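Local coordinates for protein toll-like receptor 13 (Mus musculus, PDB 4Z0C) that recognises bacterial 23S rRNA, bound as single-stranded RNA by its leucine-rich-repeat ectodomain, and signals through MYD88 and TRAF6 to activate NF-kappa-B, at residues P368-A371 against F372-L375; N320-E323 against F324-L327; L429-G432 against D433-I436. All blocks are in the same frame, centred on the assembly; numbering follows the deposited sequence.

Interaction 1: P368-A371 against F372-L375. With NAG (2-acetamido-2-deoxy-beta-D-glucopyranose), chain Q.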
loop_
_atom_site.group_PDB
_atom_site.type_symbol
_atom_site.label_atom_id
_atom_site.label_comp_id
_atom_site.label_asym_id
_atom_site.label_seq_id
_atom_site.Cartn_x
_atom_site.Cartn_y
_atom_site.Cartn_z
ATOM N N PRO A 368 -24.458 23.726 -10.236
ATOM C CA PRO A 368 -24.561 25.185 -10.285
ATOM C C PRO A 368 -24.912 25.786 -8.935
ATOM O O PRO A 368 -25.370 25.075 -8.035
ATOM C CB PRO A 368 -25.691 25.418 -11.294
ATOM C CG PRO A 368 -26.497 24.183 -11.251
ATOM C CD PRO A 368 -25.534 23.061 -10.982
ATOM N N ASP A 369 -24.709 27.096 -8.824
ATOM C CA ASP A 369 -25.024 27.864 -7.625
ATOM C C ASP A 369 -26.472 27.652 -7.194
ATOM O O ASP A 369 -27.378 27.636 -8.024
ATOM C CB ASP A 369 -24.786 29.350 -7.883
ATOM C CG ASP A 369 -23.366 29.645 -8.312
ATOM O OD1 ASP A 369 -22.485 28.784 -8.079
ATOM O OD2 ASP A 369 -23.138 30.723 -8.906
ATOM N N PHE A 370 -26.659 27.487 -5.888
ATOM C CA PHE A 370 -27.972 27.319 -5.260
ATOM C C PHE A 370 -28.752 26.074 -5.687
ATOM O O PHE A 370 -29.925 25.967 -5.384
ATOM C CB PHE A 370 -28.817 28.585 -5.429
ATOM C CG PHE A 370 -28.066 29.847 -5.130
ATOM C CD1 PHE A 370 -27.888 30.265 -3.826
ATOM C CD2 PHE A 370 -27.498 30.594 -6.155
ATOM C CE1 PHE A 370 -27.174 31.427 -3.542
ATOM C CE2 PHE A 370 -26.776 31.760 -5.884
ATOM C CZ PHE A 370 -26.614 32.179 -4.577
ATOM N N ALA A 371 -28.090 25.122 -6.342
ATOM C CA ALA A 371 -28.749 23.898 -6.809
ATOM C C ALA A 371 -29.524 23.176 -5.721
ATOM O O ALA A 371 -30.643 22.723 -5.957
ATOM C CB ALA A 371 -27.745 22.946 -7.446
ATOM N N PHE A 372 -28.924 23.037 -4.541
ATOM C CA PHE A 372 -29.576 22.303 -3.464
ATOM C C PHE A 372 -30.362 23.205 -2.507
ATOM O O PHE A 372 -31.060 22.716 -1.615
ATOM C CB PHE A 372 -28.548 21.467 -2.689
ATOM C CG PHE A 372 -27.911 20.389 -3.512
ATOM C CD1 PHE A 372 -28.539 19.170 -3.680
ATOM C CD2 PHE A 372 -26.689 20.600 -4.128
ATOM C CE1 PHE A 372 -27.961 18.177 -4.447
ATOM C CE2 PHE A 372 -26.113 19.616 -4.903
ATOM C CZ PHE A 372 -26.741 18.406 -5.064
ATOM N N SER A 373 -30.299 24.512 -2.732
ATOM C CA SER A 373 -30.867 25.485 -1.797
ATOM C C SER A 373 -32.359 25.354 -1.401
ATOM O O SER A 373 -32.718 25.693 -0.267
ATOM C CB SER A 373 -30.567 26.902 -2.271
ATOM O OG SER A 373 -29.175 27.131 -2.289
ATOM N N PRO A 374 -33.231 24.876 -2.315
ATOM C CA PRO A 374 -34.612 24.721 -1.843
ATOM C C PRO A 374 -34.752 23.644 -0.760
ATOM O O PRO A 374 -35.713 23.674 0.011
ATOM C CB PRO A 374 -35.371 24.278 -3.100
ATOM C CG PRO A 374 -34.496 24.625 -4.238
ATOM C CD PRO A 374 -33.104 24.488 -3.730
ATOM N N LEU A 375 -33.809 22.707 -0.701
ATOM C CA LEU A 375 -33.969 21.561 0.184
ATOM C C LEU A 375 -33.583 21.903 1.619
ATOM O O LEU A 375 -32.652 21.329 2.182
ATOM C CB LEU A 375 -33.196 20.351 -0.345
ATOM C CG LEU A 375 -33.354 20.067 -1.848
ATOM C CD1 LEU A 375 -32.544 18.837 -2.272
ATOM C CD2 LEU A 375 -34.829 19.951 -2.300
HETATM C C1 NAG Q . -32.307 29.012 -8.193
HETATM C C2 NAG Q . -32.259 29.902 -6.938
HETATM C C3 NAG Q . -31.854 31.348 -7.268
HETATM C C4 NAG Q . -30.628 31.362 -8.182
HETATM C C5 NAG Q . -30.934 30.497 -9.399
HETATM C C6 NAG Q . -29.887 30.559 -10.509
HETATM C C7 NAG Q . -33.703 29.473 -4.965
HETATM C C8 NAG Q . -35.032 29.812 -4.350
HETATM N N2 NAG Q . -33.533 29.870 -6.235
HETATM O O3 NAG Q . -31.600 32.074 -6.082
HETATM O O4 NAG Q . -30.278 32.674 -8.556
HETATM O O5 NAG Q . -31.106 29.170 -8.933
HETATM O O6 NAG Q . -28.739 29.808 -10.174
HETATM O O7 NAG Q . -32.847 28.857 -4.314
#
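Phe370 and Ser373 stand side by side across a tight reversal of the chain, the serine hydroxyl at the edge of the phenylalanine ring and close to its plane. Ser373 OG lies 3.5 Å from Phe370 CB and 3.7 Å from ring atom CD1, and its hydrogen-bonding partner is the Ser397 carbonyl, which fixes the hydroxyl beside the ring. With Phe370 CG anti to its own carbonyl carbon (chi1 -46°), the far end of the ring leads away from the turn toward the N-acetylglucosamine of chain Q, probably the sugar carried by Asn345. Sugar atom O3 lies 4.2 Å above one ring face, offset toward the rim, while C4 comes within 3.8 Å of Phe370 CD2; the same sugar's O6 makes a weak hydrogen bond to Asp369 O. Beneath these groups run two consecutive beta turns, type II from Pro368 to Ala371 and type I from Phe372 to Leu375, in LRR 14, in the loop between strands 356-358 and 380-382. The two are tied by Ser373 N donating to Phe370 O over 3.0 Å. Phe372 heads the other way, its CD2 grazing Ala371 CB at 4.2 Å before the ring enters an aromatic cluster. There it meets Phe367 edge to face and lies nearly parallel to Phe396 of the following repeat, an arrangement consistent with the phenylalanine spine of leucine-rich-repeat proteins.

Interaction 2: N320-E323 against F324-L327. With NAG (2-acetamido-2-deoxy-beta-D-glucopyranose), chain P.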
loop_
_atom_site.group_PDB
_atom_site.type_symbol
_atom_site.label_atom_id
_atom_site.label_comp_id
_atom_site.label_asym_id
_atom_site.label_seq_id
_atom_site.Cartn_x
_atom_site.Cartn_y
_atom_site.Cartn_z
ATOM N N ASN A 320 -33.889 20.034 -14.972
ATOM C CA ASN A 320 -33.891 21.468 -14.730
ATOM C C ASN A 320 -35.249 22.102 -14.965
ATOM O O ASN A 320 -35.332 23.293 -15.237
ATOM C CB ASN A 320 -32.811 22.156 -15.579
ATOM C CG ASN A 320 -33.032 21.986 -17.082
ATOM O OD1 ASN A 320 -33.794 21.122 -17.518
ATOM N ND2 ASN A 320 -32.347 22.816 -17.877
ATOM N N ASP A 321 -36.314 21.312 -14.834
ATOM C CA ASP A 321 -37.626 21.768 -15.283
ATOM C C ASP A 321 -38.811 21.291 -14.443
ATOM O O ASP A 321 -39.710 20.613 -14.955
ATOM C CB ASP A 321 -37.837 21.338 -16.733
ATOM C CG ASP A 321 -38.873 22.160 -17.423
ATOM O OD1 ASP A 321 -39.042 23.337 -17.040
ATOM O OD2 ASP A 321 -39.538 21.614 -18.323
ATOM N N SER A 322 -38.786 21.603 -13.150
ATOM C CA SER A 322 -39.930 21.352 -12.282
ATOM C C SER A 322 -40.428 19.905 -12.253
ATOM O O SER A 322 -41.586 19.665 -11.936
ATOM C CB SER A 322 -41.073 22.308 -12.646
ATOM O OG SER A 322 -40.616 23.652 -12.657
ATOM N N GLU A 323 -39.559 18.947 -12.569
ATOM C CA GLU A 323 -39.943 17.525 -12.624
ATOM C C GLU A 323 -40.609 16.973 -11.366
ATOM O O GLU A 323 -41.472 16.092 -11.442
ATOM C CB GLU A 323 -38.744 16.640 -12.989
ATOM C CG GLU A 323 -38.429 16.596 -14.484
ATOM C CD GLU A 323 -37.601 17.777 -14.975
ATOM O OE1 GLU A 323 -37.604 18.016 -16.206
ATOM O OE2 GLU A 323 -36.966 18.474 -14.144
ATOM N N PHE A 324 -40.175 17.453 -10.209
ATOM C CA PHE A 324 -40.626 16.887 -8.946
ATOM C C PHE A 324 -41.599 17.786 -8.218
ATOM O O PHE A 324 -42.072 17.439 -7.134
ATOM C CB PHE A 324 -39.414 16.561 -8.043
ATOM C CG PHE A 324 -38.527 15.492 -8.602
ATOM C CD1 PHE A 324 -38.858 14.150 -8.435
ATOM C CD2 PHE A 324 -37.380 15.821 -9.318
ATOM C CE1 PHE A 324 -38.058 13.145 -8.960
ATOM C CE2 PHE A 324 -36.574 14.831 -9.847
ATOM C CZ PHE A 324 -36.908 13.487 -9.669
ATOM N N ASN A 325 -41.912 18.933 -8.810
ATOM C CA ASN A 325 -42.695 19.938 -8.090
ATOM C C ASN A 325 -44.130 19.543 -7.734
ATOM O O ASN A 325 -44.714 20.095 -6.798
ATOM C CB ASN A 325 -42.605 21.312 -8.754
ATOM C CG ASN A 325 -41.226 21.941 -8.586
ATOM O OD1 ASN A 325 -40.450 21.541 -7.708
ATOM N ND2 ASN A 325 -40.913 22.926 -9.422
ATOM N N ALA A 326 -44.697 18.590 -8.467
ATOM C CA ALA A 326 -46.022 18.084 -8.122
ATOM C C ALA A 326 -45.910 16.946 -7.101
ATOM O O ALA A 326 -46.881 16.240 -6.821
ATOM C CB ALA A 326 -46.770 17.632 -9.367
ATOM N N LEU A 327 -44.719 16.774 -6.539
ATOM C CA LEU A 327 -44.502 15.757 -5.517
ATOM C C LEU A 327 -43.984 16.308 -4.185
ATOM O O LEU A 327 -43.023 15.785 -3.636
ATOM C CB LEU A 327 -43.558 14.676 -6.047
ATOM C CG LEU A 327 -44.248 13.426 -6.594
ATOM C CD1 LEU A 327 -43.309 12.523 -7.367
ATOM C CD2 LEU A 327 -44.879 12.643 -5.437
HETATM C C1 NAG P . -32.561 22.565 -19.289
HETATM C C2 NAG P . -33.107 23.905 -19.798
HETATM C C3 NAG P . -33.057 24.014 -21.327
HETATM C C4 NAG P . -31.687 23.630 -21.865
HETATM C C5 NAG P . -31.274 22.250 -21.347
HETATM C C6 NAG P . -29.848 21.882 -21.786
HETATM C C7 NAG P . -34.910 25.115 -18.600
HETATM C C8 NAG P . -36.382 25.393 -18.675
HETATM N N2 NAG P . -34.473 24.076 -19.322
HETATM O O3 NAG P . -33.361 25.325 -21.769
HETATM O O4 NAG P . -31.717 23.661 -23.283
HETATM O O5 NAG P . -31.362 22.155 -19.931
HETATM O O6 NAG P . -28.852 22.641 -21.120
HETATM O O7 NAG P . -34.193 25.829 -17.903
#
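Glu323 OE2 is held by two groups, the backbone N of Asp321 and Thr347 OG1, while the CB end of the same side chain rests 4.0 Å from ring atom CD2 of Phe324. The bond from Asp321 N measures 3.0 Å to Glu323 OE2 and arrives on the syn side of the carboxylate, 21° out of its plane. A bend at chi2 (82°) folds the glutamate back along its own segment, away from Phe324, and makes this short loop possible. On the other flank of the turn, Asn325 brings its amide end alongside Ser322, with ND2 3.3 Å from Ser322 CB. Behind that pair the backbone closes a type I turn, Asn325 N donating to Ser322 O at 3.2 Å, and a second type I turn runs from Phe324 to Leu327. The Phe324 ring packs against Ile296 of helix 293-302, in LRR 11, and against Thr347 of LRR 13, whose backbone also hydrogen-bonds that of Phe324, so the double turn joins LRR 12 to the repeats before and after it. Just upstream, Asn320 ND2 is bonded covalently, at 1.5 Å, to C1 of the N-acetylglucosamine of chain P, and Asp321 forms a salt bridge with Lys297. The chemistry thus divides: packing holds the phenylalanine and polar groups the glutamate, whose buried negative charge is probably stabilised by the two neutral donors at OE2.

Interaction 3: L429-G432 against D433-I436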
loop_
_atom_site.group_PDB
_atom_site.type_symbol
_atom_site.label_atom_id
_atom_site.label_comp_id
_atom_site.label_asym_id
_atom_site.label_seq_id
_atom_site.Cartn_x
_atom_site.Cartn_y
_atom_site.Cartn_z
ATOM N N LEU A 429 -19.030 13.216 7.965
ATOM C CA LEU A 429 -18.526 13.649 6.670
ATOM C C LEU A 429 -17.594 12.608 6.056
ATOM O O LEU A 429 -16.519 12.313 6.599
ATOM C CB LEU A 429 -17.841 15.003 6.790
ATOM C CG LEU A 429 -17.116 15.499 5.537
ATOM C CD1 LEU A 429 -18.068 15.623 4.328
ATOM C CD2 LEU A 429 -16.459 16.819 5.858
ATOM N N ASP A 430 -18.003 12.050 4.919
ATOM C CA ASP A 430 -17.218 10.989 4.307
ATOM C C ASP A 430 -16.476 11.496 3.072
ATOM O O ASP A 430 -17.083 11.706 2.007
ATOM C CB ASP A 430 -18.102 9.795 3.941
ATOM C CG ASP A 430 -17.290 8.546 3.590
ATOM O OD1 ASP A 430 -16.035 8.622 3.507
ATOM O OD2 ASP A 430 -17.908 7.484 3.364
ATOM N N LEU A 431 -15.160 11.672 3.215
ATOM C CA LEU A 431 -14.317 12.147 2.112
ATOM C C LEU A 431 -13.375 11.063 1.661
ATOM O O LEU A 431 -12.355 11.333 1.020
ATOM C CB LEU A 431 -13.521 13.386 2.514
ATOM C CG LEU A 431 -14.391 14.635 2.446
ATOM C CD1 LEU A 431 -13.842 15.745 3.328
ATOM C CD2 LEU A 431 -14.475 15.070 1.000
ATOM N N GLY A 432 -13.717 9.835 2.023
ATOM C CA GLY A 432 -12.898 8.690 1.710
ATOM C C GLY A 432 -12.697 8.469 0.226
ATOM O O GLY A 432 -13.533 8.834 -0.576
ATOM N N ASP A 433 -11.540 7.922 -0.129
ATOM C CA ASP A 433 -11.265 7.438 -1.470
ATOM C C ASP A 433 -11.334 8.556 -2.516
ATOM O O ASP A 433 -11.631 8.316 -3.683
ATOM C CB ASP A 433 -12.196 6.288 -1.833
ATOM C CG ASP A 433 -11.738 5.540 -3.071
ATOM O OD1 ASP A 433 -10.523 5.566 -3.360
ATOM O OD2 ASP A 433 -12.597 4.958 -3.774
ATOM N N ASN A 434 -11.062 9.783 -2.091
ATOM C CA ASN A 434 -10.886 10.862 -3.048
ATOM C C ASN A 434 -9.426 10.963 -3.507
ATOM O O ASN A 434 -8.721 9.956 -3.521
ATOM C CB ASN A 434 -11.446 12.174 -2.496
ATOM C CG ASN A 434 -12.988 12.220 -2.576
ATOM O OD1 ASN A 434 -13.556 12.362 -3.654
ATOM N ND2 ASN A 434 -13.651 12.120 -1.436
ATOM N N ASN A 435 -8.988 12.149 -3.922
ATOM C CA ASN A 435 -7.604 12.364 -4.360
ATOM C C ASN A 435 -6.954 13.471 -3.548
ATOM O O ASN A 435 -6.179 14.251 -4.088
ATOM C CB ASN A 435 -7.543 12.787 -5.840
ATOM C CG ASN A 435 -8.084 11.730 -6.791
ATOM O OD1 ASN A 435 -7.846 10.530 -6.612
ATOM N ND2 ASN A 435 -8.807 12.173 -7.813
ATOM N N ILE A 436 -7.291 13.589 -2.271
ATOM C CA ILE A 436 -6.837 14.755 -1.530
ATOM C C ILE A 436 -5.421 14.552 -1.048
ATOM O O ILE A 436 -5.143 13.548 -0.377
ATOM C CB ILE A 436 -7.770 15.091 -0.366
ATOM C CG1 ILE A 436 -9.168 15.371 -0.904
ATOM C CG2 ILE A 436 -7.252 16.301 0.374
ATOM C CD1 ILE A 436 -10.296 15.231 0.130
#
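Asn434 reaches back across the turn to Leu431, its ND2 donating to the Leu431 carbonyl oxygen over 2.9 Å in a nearly straight bond (166°). The acceptor lies almost in the plane of the Asn434 amide, yet the donor stands above the carbonyl plane of Leu431. Asn434 CG is placed anti to the carbonyl carbon (chi1 -77°), which sends the amide inward beneath the type II turn from Leu431 to Asn434. The same amide also meets Leu407 O through ND2 and Ile412 N through OD1, while Leu431 O receives Asn458 ND2; these links form the asparagine ladder of leucine-rich repeats. The Leu431 side chain crosses that of Asn434 at a slant, its CD2 3.9 Å from ND2, and then meets Ile436 CD1 at 4.3 Å. Before the turn, Asp430 extends anti to its backbone nitrogen (chi1 -167°), and its OD1 accepts from Gly432 N at 3.0 Å in an Asx turn. Asp433 O and Asn435 OD1 are both hydrogen-bonded to NH2 of Arg437 of the second subunit. Strand 428-430, which leads into the turn, lies between strands 404-406 and 452-454, with Leu429 packed on Leu405 and Leu453.

All three contacts are local turns of the solenoid, in LRR 12 (interaction 2), LRR 14 (interaction 1) and LRR 17 (interaction 3). Interactions 1 and 2 appear to occupy similar places in their repeats, in the loops before strands 380-382 and 332-334, with centres about 14 Å apart and nearest atoms about 7 Å apart, each bordering a sugar. Interaction 3 leaves a strand directly; its centre is about 22 Å from that of interaction 1 and about 31 Å from that of interaction 2. It alone approaches the bound RNA, to about 5 Å at the nearest atoms, against about 22 Å and 27 Å for interactions 1 and 2, and only it touches the second subunit.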